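Local coordinates for Sf11-rnase (Nicotiana alata, PDB 1IOO), which cleaves RNA as a secreted T2-family ribonuclease of the style and is associated with gametophytic self-incompatibility, the rejection of self pollen, at residues A[2-7]-A[40-45]; A[14-19]-A[68-73]; A[27-32]-A[164-169]. All blocks are in the same frame, centred on the assembly; numbering follows the deposited sequence.

Interaction 1: residues A[2-7]-A[40-45]; sequences FEYLQL and KTRLHN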
loop_
_atom_site.group_PDB
_atom_site.type_symbol
_atom_site.label_atom_id
_atom_site.label_comp_id
_atom_site.label_asym_id
_atom_site.label_seq_id
_atom_site.Cartn_x
_atom_site.Cartn_y
_atom_site.Cartn_z
ATOM N N PHE A 2 -10.399 -2.570 -16.067
ATOM C CA PHE A 2 -10.166 -1.412 -15.220
ATOM C C PHE A 2 -9.129 -0.481 -15.843
ATOM O O PHE A 2 -8.452 -0.847 -16.806
ATOM C CB PHE A 2 -9.758 -1.862 -13.815
ATOM C CG PHE A 2 -8.516 -2.697 -13.780
ATOM C CD1 PHE A 2 -7.303 -2.132 -13.410
ATOM C CD2 PHE A 2 -8.555 -4.047 -14.115
ATOM C CE1 PHE A 2 -6.145 -2.894 -13.372
ATOM C CE2 PHE A 2 -7.398 -4.820 -14.082
ATOM C CZ PHE A 2 -6.189 -4.240 -13.707
ATOM N N GLU A 3 -8.995 0.716 -15.283
ATOM C CA GLU A 3 -8.101 1.724 -15.839
ATOM C C GLU A 3 -6.673 1.626 -15.303
ATOM O O GLU A 3 -5.724 1.851 -16.051
ATOM C CB GLU A 3 -8.671 3.118 -15.573
ATOM C CG GLU A 3 -10.077 3.305 -16.130
ATOM C CD GLU A 3 -10.603 4.713 -15.947
ATOM O OE1 GLU A 3 -10.546 5.228 -14.814
ATOM O OE2 GLU A 3 -11.082 5.302 -16.941
ATOM N N TYR A 4 -6.506 1.308 -14.023
ATOM C CA TYR A 4 -5.156 1.246 -13.467
ATOM C C TYR A 4 -5.077 0.382 -12.219
ATOM O O TYR A 4 -6.090 -0.018 -11.647
ATOM C CB TYR A 4 -4.678 2.664 -13.120
ATOM C CG TYR A 4 -5.488 3.337 -12.026
ATOM C CD1 TYR A 4 -5.115 3.233 -10.685
ATOM C CD2 TYR A 4 -6.655 4.042 -12.327
ATOM C CE1 TYR A 4 -5.885 3.810 -9.674
ATOM C CE2 TYR A 4 -7.432 4.620 -11.325
ATOM C CZ TYR A 4 -7.048 4.502 -10.005
ATOM O OH TYR A 4 -7.833 5.048 -9.015
ATOM N N LEU A 5 -3.845 0.083 -11.821
ATOM C CA LEU A 5 -3.570 -0.659 -10.602
ATOM C C LEU A 5 -2.897 0.260 -9.605
ATOM O O LEU A 5 -1.949 0.962 -9.955
ATOM C CB LEU A 5 -2.607 -1.819 -10.864
ATOM C CG LEU A 5 -3.065 -3.110 -11.523
ATOM C CD1 LEU A 5 -1.839 -3.976 -11.782
ATOM C CD2 LEU A 5 -4.048 -3.838 -10.615
ATOM N N GLN A 6 -3.389 0.285 -8.375
ATOM C CA GLN A 6 -2.765 1.116 -7.369
ATOM C C GLN A 6 -2.108 0.277 -6.291
ATOM O O GLN A 6 -2.779 -0.458 -5.566
ATOM C CB GLN A 6 -3.776 2.068 -6.711
ATOM C CG GLN A 6 -3.096 2.947 -5.661
ATOM C CD GLN A 6 -4.032 3.882 -4.931
ATOM O OE1 GLN A 6 -3.596 4.672 -4.093
ATOM N NE2 GLN A 6 -5.322 3.800 -5.237
ATOM N N LEU A 7 -0.782 0.336 -6.229
ATOM C CA LEU A 7 -0.069 -0.331 -5.161
ATOM C C LEU A 7 -0.093 0.562 -3.936
ATOM O O LEU A 7 0.388 1.699 -3.984
ATOM C CB LEU A 7 1.386 -0.614 -5.560
ATOM C CG LEU A 7 2.248 -1.246 -4.458
ATOM C CD1 LEU A 7 1.849 -2.702 -4.253
ATOM C CD2 LEU A 7 3.720 -1.149 -4.836
ATOM N N LYS A 40 -13.226 7.301 -12.188
ATOM C CA LYS A 40 -14.600 7.682 -11.872
ATOM C C LYS A 40 -15.037 7.158 -10.506
ATOM O O LYS A 40 -14.859 7.827 -9.489
ATOM C CB LYS A 40 -15.552 7.162 -12.955
ATOM C CG LYS A 40 -15.363 5.692 -13.305
ATOM C CD LYS A 40 -16.408 5.222 -14.302
ATOM C CE LYS A 40 -16.089 3.827 -14.820
ATOM N NZ LYS A 40 -14.831 3.815 -15.619
ATOM N N THR A 41 -15.618 5.963 -10.492
ATOM C CA THR A 41 -16.099 5.360 -9.258
ATOM C C THR A 41 -15.176 4.240 -8.795
ATOM O O THR A 41 -14.511 3.596 -9.606
ATOM C CB THR A 41 -17.530 4.805 -9.443
ATOM O OG1 THR A 41 -17.989 4.229 -8.215
ATOM C CG2 THR A 41 -17.556 3.753 -10.538
ATOM N N ARG A 42 -15.139 4.010 -7.488
ATOM C CA ARG A 42 -14.285 2.977 -6.922
ATOM C C ARG A 42 -14.731 1.581 -7.339
ATOM O O ARG A 42 -15.914 1.244 -7.276
ATOM C CB ARG A 42 -14.257 3.094 -5.397
ATOM C CG ARG A 42 -13.431 4.276 -4.904
ATOM C CD ARG A 42 -11.942 4.051 -5.156
ATOM N NE ARG A 42 -11.302 5.171 -5.846
ATOM C CZ ARG A 42 -11.430 5.429 -7.144
ATOM N NH1 ARG A 42 -12.176 4.649 -7.909
ATOM N NH2 ARG A 42 -10.806 6.470 -7.680
ATOM N N LEU A 43 -13.768 0.783 -7.785
ATOM C CA LEU A 43 -14.020 -0.589 -8.203
ATOM C C LEU A 43 -13.704 -1.552 -7.064
ATOM O O LEU A 43 -12.620 -1.495 -6.486
ATOM C CB LEU A 43 -13.140 -0.907 -9.412
ATOM C CG LEU A 43 -13.356 -2.223 -10.150
ATOM C CD1 LEU A 43 -14.810 -2.328 -10.596
ATOM C CD2 LEU A 43 -12.411 -2.286 -11.340
ATOM N N HIS A 44 -14.652 -2.425 -6.729
ATOM C CA HIS A 44 -14.450 -3.371 -5.632
ATOM C C HIS A 44 -15.497 -4.478 -5.641
ATOM O O HIS A 44 -16.568 -4.330 -6.229
ATOM C CB HIS A 44 -14.502 -2.628 -4.292
ATOM C CG HIS A 44 -15.817 -1.965 -4.017
ATOM N ND1 HIS A 44 -16.842 -2.595 -3.345
ATOM C CD2 HIS A 44 -16.284 -0.738 -4.350
ATOM C CE1 HIS A 44 -17.883 -1.784 -3.275
ATOM N NE2 HIS A 44 -17.571 -0.651 -3.878
ATOM N N ASN A 45 -15.175 -5.585 -4.974
ATOM C CA ASN A 45 -16.074 -6.731 -4.875
ATOM C C ASN A 45 -16.631 -7.118 -6.236
ATOM O O ASN A 45 -17.845 -7.214 -6.422
ATOM C CB ASN A 45 -17.221 -6.427 -3.911
ATOM C CG ASN A 45 -16.744 -6.207 -2.490
ATOM O OD1 ASN A 45 -16.914 -5.127 -1.921
ATOM N ND2 ASN A 45 -16.135 -7.233 -1.908
#
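The hydroxyl of Y4 stands over one face of the R42 guanidinium, with OH 3.6 Å from NH2. The tyrosine ring and the guanidinium plane are nearly perpendicular, 87° apart, so the phenol meets the cation end-on and no stack forms. Nor does that OH···NH2 approach count as a hydrogen bond. R42 CB points away from 2-7, and bends at chi2 and chi3 then bring the guanidinium round to the phenol. Its stronger grips are on the end of strand 30-37 and the residue after it: NH1 forms a salt bridge with D37 and a hydrogen bond with the carbonyl of N38. The F2 ring has the carbonyl carbon of Y4 in its plane at the edge. The ring runs away from 40-45, because CG sits between the backbone N and the carbonyl carbon (chi1 59°), and only the root of the side chain serves the contact: F2 CB lies 3.7 Å from L43 CD2. L43 also leans on C94, and its side chain is about 7 Å from that of the catalytic H91. At the outer end, K40 NZ comes to 4.2 Å from E3 OE2, beyond salt-bridge range, while E3 OE1 takes the backbone NH of V39. E3 and Y4 both face D37 in a classic beta bulge where strand 4-10 starts against strand 30-37. D37 OD1 also accepts from L43 N, so one carboxylate serves both R42 and the backbone of the departing loop. With no hydrogen bond passing directly between 2-7 and 40-45, the polar hold runs largely through residues 37-39, and the direct touch amounts to one apolar pair, a phenol over a cation and a loose, probably favourable, attraction between opposite charges.

Interaction 2: residues A[14-19]-A[68-73]; sequences SFCYAN and MQLKFE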
loop_
_atom_site.group_PDB
_atom_site.type_symbol
_atom_site.label_atom_id
_atom_site.label_comp_id
_atom_site.label_asym_id
_atom_site.label_seq_id
_atom_site.Cartn_x
_atom_site.Cartn_y
_atom_site.Cartn_z
ATOM N N SER A 14 2.889 4.471 11.480
ATOM C CA SER A 14 1.650 5.232 11.444
ATOM C C SER A 14 0.438 4.309 11.571
ATOM O O SER A 14 -0.494 4.592 12.323
ATOM C CB SER A 14 1.557 6.036 10.146
ATOM O OG SER A 14 0.405 6.860 10.139
ATOM N N PHE A 15 0.455 3.200 10.840
ATOM C CA PHE A 15 -0.660 2.270 10.887
ATOM C C PHE A 15 -0.913 1.773 12.308
ATOM O O PHE A 15 -2.057 1.691 12.746
ATOM C CB PHE A 15 -0.405 1.059 9.983
ATOM C CG PHE A 15 -1.547 0.084 9.950
ATOM C CD1 PHE A 15 -2.566 0.219 9.014
ATOM C CD2 PHE A 15 -1.626 -0.939 10.888
ATOM C CE1 PHE A 15 -3.654 -0.653 9.011
ATOM C CE2 PHE A 15 -2.706 -1.816 10.903
ATOM C CZ PHE A 15 -3.724 -1.674 9.960
ATOM N N CYS A 16 0.157 1.457 13.030
ATOM C CA CYS A 16 0.015 0.913 14.377
ATOM C C CYS A 16 -0.285 1.991 15.412
ATOM O O CYS A 16 -0.592 1.682 16.567
ATOM C CB CYS A 16 1.245 0.096 14.744
ATOM S SG CYS A 16 1.305 -1.420 13.736
ATOM N N TYR A 17 -0.196 3.252 15.007
ATOM C CA TYR A 17 -0.533 4.344 15.907
ATOM C C TYR A 17 -2.015 4.690 15.782
ATOM O O TYR A 17 -2.645 5.138 16.740
ATOM C CB TYR A 17 0.300 5.591 15.589
ATOM C CG TYR A 17 0.347 6.592 16.722
ATOM C CD1 TYR A 17 1.114 6.343 17.861
ATOM C CD2 TYR A 17 -0.377 7.782 16.663
ATOM C CE1 TYR A 17 1.164 7.250 18.911
ATOM C CE2 TYR A 17 -0.336 8.700 17.718
ATOM C CZ TYR A 17 0.437 8.424 18.832
ATOM O OH TYR A 17 0.505 9.328 19.867
ATOM N N ALA A 18 -2.570 4.451 14.598
ATOM C CA ALA A 18 -3.967 4.757 14.327
ATOM C C ALA A 18 -4.852 3.525 14.471
ATOM O O ALA A 18 -6.078 3.636 14.525
ATOM C CB ALA A 18 -4.105 5.325 12.926
ATOM N N ASN A 19 -4.231 2.351 14.524
ATOM C CA ASN A 19 -4.980 1.102 14.651
ATOM C C ASN A 19 -4.328 0.175 15.659
ATOM O O ASN A 19 -3.166 0.353 16.019
ATOM C CB ASN A 19 -5.032 0.375 13.303
ATOM C CG ASN A 19 -5.538 1.256 12.179
ATOM O OD1 ASN A 19 -6.722 1.589 12.118
ATOM N ND2 ASN A 19 -4.639 1.643 11.283
ATOM N N MET A 68 2.872 -7.995 5.658
ATOM C CA MET A 68 2.571 -8.367 7.026
ATOM C C MET A 68 1.177 -7.922 7.434
ATOM O O MET A 68 0.798 -6.768 7.235
ATOM C CB MET A 68 3.609 -7.772 7.979
ATOM C CG MET A 68 3.571 -8.388 9.371
ATOM S SD MET A 68 4.858 -7.764 10.466
ATOM C CE MET A 68 6.344 -8.495 9.744
ATOM N N GLN A 69 0.407 -8.859 7.975
ATOM C CA GLN A 69 -0.932 -8.562 8.466
ATOM C C GLN A 69 -0.824 -8.059 9.902
ATOM O O GLN A 69 -0.940 -8.819 10.860
ATOM C CB GLN A 69 -1.785 -9.822 8.354
ATOM C CG GLN A 69 -1.780 -10.389 6.930
ATOM C CD GLN A 69 -2.388 -11.770 6.839
ATOM O OE1 GLN A 69 -3.525 -11.937 6.399
ATOM N NE2 GLN A 69 -1.629 -12.774 7.263
ATOM N N LEU A 70 -0.565 -6.761 10.012
ATOM C CA LEU A 70 -0.280 -6.078 11.271
ATOM C C LEU A 70 -1.361 -6.223 12.340
ATOM O O LEU A 70 -1.052 -6.145 13.526
ATOM C CB LEU A 70 -0.038 -4.593 10.989
ATOM C CG LEU A 70 1.131 -4.305 10.041
ATOM C CD1 LEU A 70 1.147 -2.824 9.693
ATOM C CD2 LEU A 70 2.436 -4.732 10.695
ATOM N N LYS A 71 -2.611 -6.430 11.947
ATOM C CA LYS A 71 -3.705 -6.486 12.926
ATOM C C LYS A 71 -3.858 -7.853 13.595
ATOM O O LYS A 71 -4.618 -7.983 14.557
ATOM C CB LYS A 71 -5.027 -6.109 12.250
ATOM C CG LYS A 71 -5.118 -4.650 11.845
ATOM C CD LYS A 71 -5.990 -4.454 10.613
ATOM C CE LYS A 71 -7.426 -4.885 10.835
ATOM N NZ LYS A 71 -8.235 -4.661 9.597
ATOM N N PHE A 72 -3.140 -8.864 13.120
ATOM C CA PHE A 72 -3.306 -10.202 13.681
ATOM C C PHE A 72 -2.006 -10.805 14.161
ATOM O O PHE A 72 -0.925 -10.465 13.679
ATOM C CB PHE A 72 -3.922 -11.142 12.632
ATOM C CG PHE A 72 -5.251 -10.683 12.113
ATOM C CD1 PHE A 72 -5.335 -9.778 11.058
ATOM C CD2 PHE A 72 -6.424 -11.145 12.699
ATOM C CE1 PHE A 72 -6.575 -9.339 10.597
ATOM C CE2 PHE A 72 -7.665 -10.713 12.245
ATOM C CZ PHE A 72 -7.744 -9.813 11.198
ATOM N N GLU A 73 -2.126 -11.702 15.133
ATOM C CA GLU A 73 -0.987 -12.443 15.632
ATOM C C GLU A 73 -0.323 -13.179 14.474
ATOM O O GLU A 73 -0.990 -13.525 13.495
ATOM C CB GLU A 73 -1.446 -13.463 16.679
ATOM C CG GLU A 73 -2.023 -12.873 17.968
ATOM C CD GLU A 73 -3.541 -12.666 17.937
ATOM O OE1 GLU A 73 -4.157 -12.725 19.024
ATOM O OE2 GLU A 73 -4.115 -12.441 16.848
#
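F15 presents its ring to the turn 68-73 in two different ways. K71 comes to the rim: its CD is 3.6 Å from F15 CZ, near the ring plane, and the lysine chain runs roughly at right angles to the phenylalanine. L70 approaches at a slant, neither flat on the ring nor edge-on, and puts its CD1 3.6 Å from F15 CD2, with CB following along the same side. The phenylalanine reaches this far because chi1, at -178°, swings CG opposite the backbone N and carries the ring off helix 12-18 toward the turn. Replacing F15 with alanine would probably open a gap beside L70 and leave the aliphatic part of K71 without the ring edge it rests on. The second residue of the helix to take part is C16, whose SG lies 4.3 Å from L70 CD1 and is tied to C21 by a disulfide. In this RNase T2 fold the turn follows helix 57-66: Q69 centres an inverse gamma turn and begins a type I beta turn that ends at F72. Q69 and L70 probably help bind the 3'-terminal phosphate of RNA, as in relatives, and the F15 side chain is about 5 Å from that of H32. The L70 backbone is hydrogen-bonded to E22 and R23, which fixes the turn beside the disulfide loop. One face of the F15 ring carries N19 ND2, 3.3 Å above the plane and displaced toward the rim. N19 ND2 is held there by donating to F15 O at 3.0 Å, in the carbonyl plane on a lone pair, and by a bond to the Y164 hydroxyl.

Interaction 3: residues A[27-32]-A[164-169]; sequences NNFTIH and YEIGIC. With NAG (2-acetamido-2-deoxy-beta-D-glucopyranose), chain C.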
loop_
_atom_site.group_PDB
_atom_site.type_symbol
_atom_site.label_atom_id
_atom_site.label_comp_id
_atom_site.label_asym_id
_atom_site.label_seq_id
_atom_site.Cartn_x
_atom_site.Cartn_y
_atom_site.Cartn_z
ATOM N N ASN A 27 10.180 -1.448 10.466
ATOM C CA ASN A 27 10.712 -0.111 10.185
ATOM C C ASN A 27 10.888 0.095 8.687
ATOM O O ASN A 27 11.891 0.640 8.229
ATOM C CB ASN A 27 12.053 0.115 10.892
ATOM C CG ASN A 27 12.633 1.493 10.606
ATOM O OD1 ASN A 27 11.977 2.512 10.825
ATOM N ND2 ASN A 27 13.863 1.529 10.106
ATOM N N ASN A 28 9.896 -0.346 7.928
ATOM C CA ASN A 28 9.918 -0.223 6.484
ATOM C C ASN A 28 8.508 -0.293 5.949
ATOM O O ASN A 28 7.619 -0.821 6.617
ATOM C CB ASN A 28 10.751 -1.361 5.899
ATOM C CG ASN A 28 11.342 -1.031 4.540
ATOM O OD1 ASN A 28 11.149 0.058 3.998
ATOM N ND2 ASN A 28 12.080 -1.995 3.999
ATOM N N PHE A 29 8.288 0.247 4.758
ATOM C CA PHE A 29 6.962 0.202 4.175
ATOM C C PHE A 29 6.554 -1.226 3.885
ATOM O O PHE A 29 7.388 -2.065 3.538
ATOM C CB PHE A 29 6.885 1.015 2.878
ATOM C CG PHE A 29 6.983 2.494 3.087
ATOM C CD1 PHE A 29 8.221 3.112 3.191
ATOM C CD2 PHE A 29 5.831 3.270 3.208
ATOM C CE1 PHE A 29 8.321 4.478 3.417
ATOM C CE2 PHE A 29 5.916 4.642 3.438
ATOM C CZ PHE A 29 7.165 5.248 3.544
ATOM N N THR A 30 5.274 -1.509 4.076
ATOM C CA THR A 30 4.728 -2.822 3.784
ATOM C C THR A 30 3.528 -2.680 2.870
ATOM O O THR A 30 2.987 -1.586 2.722
ATOM C CB THR A 30 4.294 -3.566 5.057
ATOM O OG1 THR A 30 3.306 -2.794 5.741
ATOM C CG2 THR A 30 5.486 -3.807 5.970
ATOM N N ILE A 31 3.122 -3.771 2.238
ATOM C CA ILE A 31 1.988 -3.721 1.331
ATOM C C ILE A 31 0.665 -3.713 2.086
ATOM O O ILE A 31 0.449 -4.521 2.992
ATOM C CB ILE A 31 1.961 -4.940 0.401
ATOM C CG1 ILE A 31 3.235 -4.985 -0.439
ATOM C CG2 ILE A 31 0.713 -4.894 -0.478
ATOM C CD1 ILE A 31 3.447 -6.317 -1.137
ATOM N N HIS A 32 -0.204 -2.773 1.728
ATOM C CA HIS A 32 -1.550 -2.718 2.293
ATOM C C HIS A 32 -2.520 -3.338 1.312
ATOM O O HIS A 32 -3.479 -4.016 1.690
ATOM C CB HIS A 32 -1.981 -1.277 2.558
ATOM C CG HIS A 32 -3.373 -1.166 3.095
ATOM N ND1 HIS A 32 -3.771 -1.789 4.258
ATOM C CD2 HIS A 32 -4.465 -0.522 2.620
ATOM C CE1 HIS A 32 -5.051 -1.536 4.475
ATOM N NE2 HIS A 32 -5.495 -0.770 3.495
ATOM N N TYR A 164 0.523 8.281 6.207
ATOM C CA TYR A 164 -0.116 7.020 6.564
ATOM C C TYR A 164 0.141 5.941 5.516
ATOM O O TYR A 164 0.533 4.817 5.846
ATOM C CB TYR A 164 -1.612 7.289 6.705
ATOM C CG TYR A 164 -2.432 6.139 7.210
ATOM C CD1 TYR A 164 -2.316 5.704 8.528
ATOM C CD2 TYR A 164 -3.368 5.521 6.386
ATOM C CE1 TYR A 164 -3.122 4.682 9.021
ATOM C CE2 TYR A 164 -4.177 4.494 6.864
ATOM C CZ TYR A 164 -4.052 4.082 8.182
ATOM O OH TYR A 164 -4.868 3.088 8.669
ATOM N N GLU A 165 -0.093 6.284 4.254
ATOM C CA GLU A 165 0.113 5.352 3.150
ATOM C C GLU A 165 0.562 6.091 1.902
ATOM O O GLU A 165 0.316 7.286 1.752
ATOM C CB GLU A 165 -1.189 4.619 2.794
ATOM C CG GLU A 165 -1.844 3.836 3.905
ATOM C CD GLU A 165 -3.216 3.308 3.497
ATOM O OE1 GLU A 165 -3.937 4.018 2.762
ATOM O OE2 GLU A 165 -3.580 2.195 3.924
ATOM N N ILE A 166 1.237 5.373 1.014
ATOM C CA ILE A 166 1.647 5.929 -0.259
ATOM C C ILE A 166 1.163 5.044 -1.384
ATOM O O ILE A 166 1.389 3.837 -1.371
ATOM C CB ILE A 166 3.176 6.062 -0.375
ATOM C CG1 ILE A 166 3.681 7.062 0.661
ATOM C CG2 ILE A 166 3.555 6.528 -1.784
ATOM C CD1 ILE A 166 5.193 7.170 0.710
ATOM N N GLY A 167 0.468 5.644 -2.343
ATOM C CA GLY A 167 -0.016 4.877 -3.469
ATOM C C GLY A 167 0.777 5.188 -4.721
ATOM O O GLY A 167 1.129 6.337 -4.995
ATOM N N ILE A 168 1.105 4.128 -5.451
ATOM C CA ILE A 168 1.804 4.228 -6.725
ATOM C C ILE A 168 1.010 3.459 -7.768
ATOM O O ILE A 168 0.689 2.289 -7.565
ATOM C CB ILE A 168 3.255 3.690 -6.602
ATOM C CG1 ILE A 168 4.029 4.554 -5.598
ATOM C CG2 ILE A 168 3.950 3.718 -7.956
ATOM C CD1 ILE A 168 5.454 4.095 -5.324
ATOM N N CYS A 169 0.679 4.120 -8.872
ATOM C CA CYS A 169 -0.190 3.521 -9.877
ATOM C C CYS A 169 0.559 3.021 -11.101
ATOM O O CYS A 169 1.598 3.552 -11.490
ATOM C CB CYS A 169 -1.290 4.528 -10.243
ATOM S SG CYS A 169 -2.267 4.859 -8.741
HETATM C C1 NAG C . 12.742 -1.812 2.721
HETATM C C2 NAG C . 14.159 -2.401 2.823
HETATM C C3 NAG C . 14.856 -2.377 1.467
HETATM C C4 NAG C . 13.988 -3.106 0.450
HETATM C C5 NAG C . 12.620 -2.423 0.391
HETATM C C6 NAG C . 11.683 -3.106 -0.584
HETATM C C7 NAG C . 15.842 -2.277 4.547
HETATM C C8 NAG C . 16.852 -1.403 5.270
HETATM N N2 NAG C . 14.940 -1.657 3.792
HETATM O O3 NAG C . 16.117 -3.022 1.570
HETATM O O4 NAG C . 14.617 -3.063 -0.841
HETATM O O5 NAG C . 11.992 -2.480 1.691
HETATM O O6 NAG C . 11.352 -4.413 -0.139
HETATM O O7 NAG C . 15.886 -3.505 4.675
#
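H32, the proton donor of the active site, carries the carboxylate of E165 over one face of its imidazole. The two lie across the antiparallel sheet at the heart of the RNase T2 fold, on strands 30-37 and 162-170, which flank strand 4-10 from its two edges. E165 OE2 sits 3.1 Å above the ring plane, shifted toward the rim, and its closest atom is H32 CD2, also at 3.1 Å; ring and carboxylate are turned 48° from each other. Lying over the ring, OE2 makes no hydrogen bond with H32. The glutamate gets there by an extended chain (chi2 172°) that reaches over the intervening strand, where both side chains touch V8. The H32 side chain is about 5 Å from that of Q87 and about 7 Å from that of H91, the other catalytic histidine.

I166 points the other way from its strand, and its CD1 lies 3.8 Å from F29 CE2, meeting the ring obliquely. L117 of helix 117-123 touches both F29 and I166, and the W11 ring meets that of F29. One residue before F29 comes the glycosylation site, N28, whose ND2 is joined to C1 of the N-acetylglucosamine at 1.5 Å. N28 OD1 in turn accepts from F29 N at 3.0 Å, the donor lying above the carbonyl plane, 41° out of it.

How the interactions relate
From the N terminus the chain lays down 2-7, 14-19 and 27-32, and their partners 40-45, 68-73 and 164-169 follow in the same order. Every pair of contacts therefore crosses and none nests. Interaction 1 closes the shortest loop, returning to the start of strand 4-10; interaction 2 brings the turn before helix 74-80 back to helix 12-18; interaction 3 spans most of the chain, joining strands 30-37 and 162-170. Interactions 1 and 2 lie on opposite sides of the chain's centre and do not touch. Interaction 3 meets both: L7 N is probably hydrogen-bonded to I168 O (2.8 Å) in the shared sheet, and Y164 packs on helix 12-18.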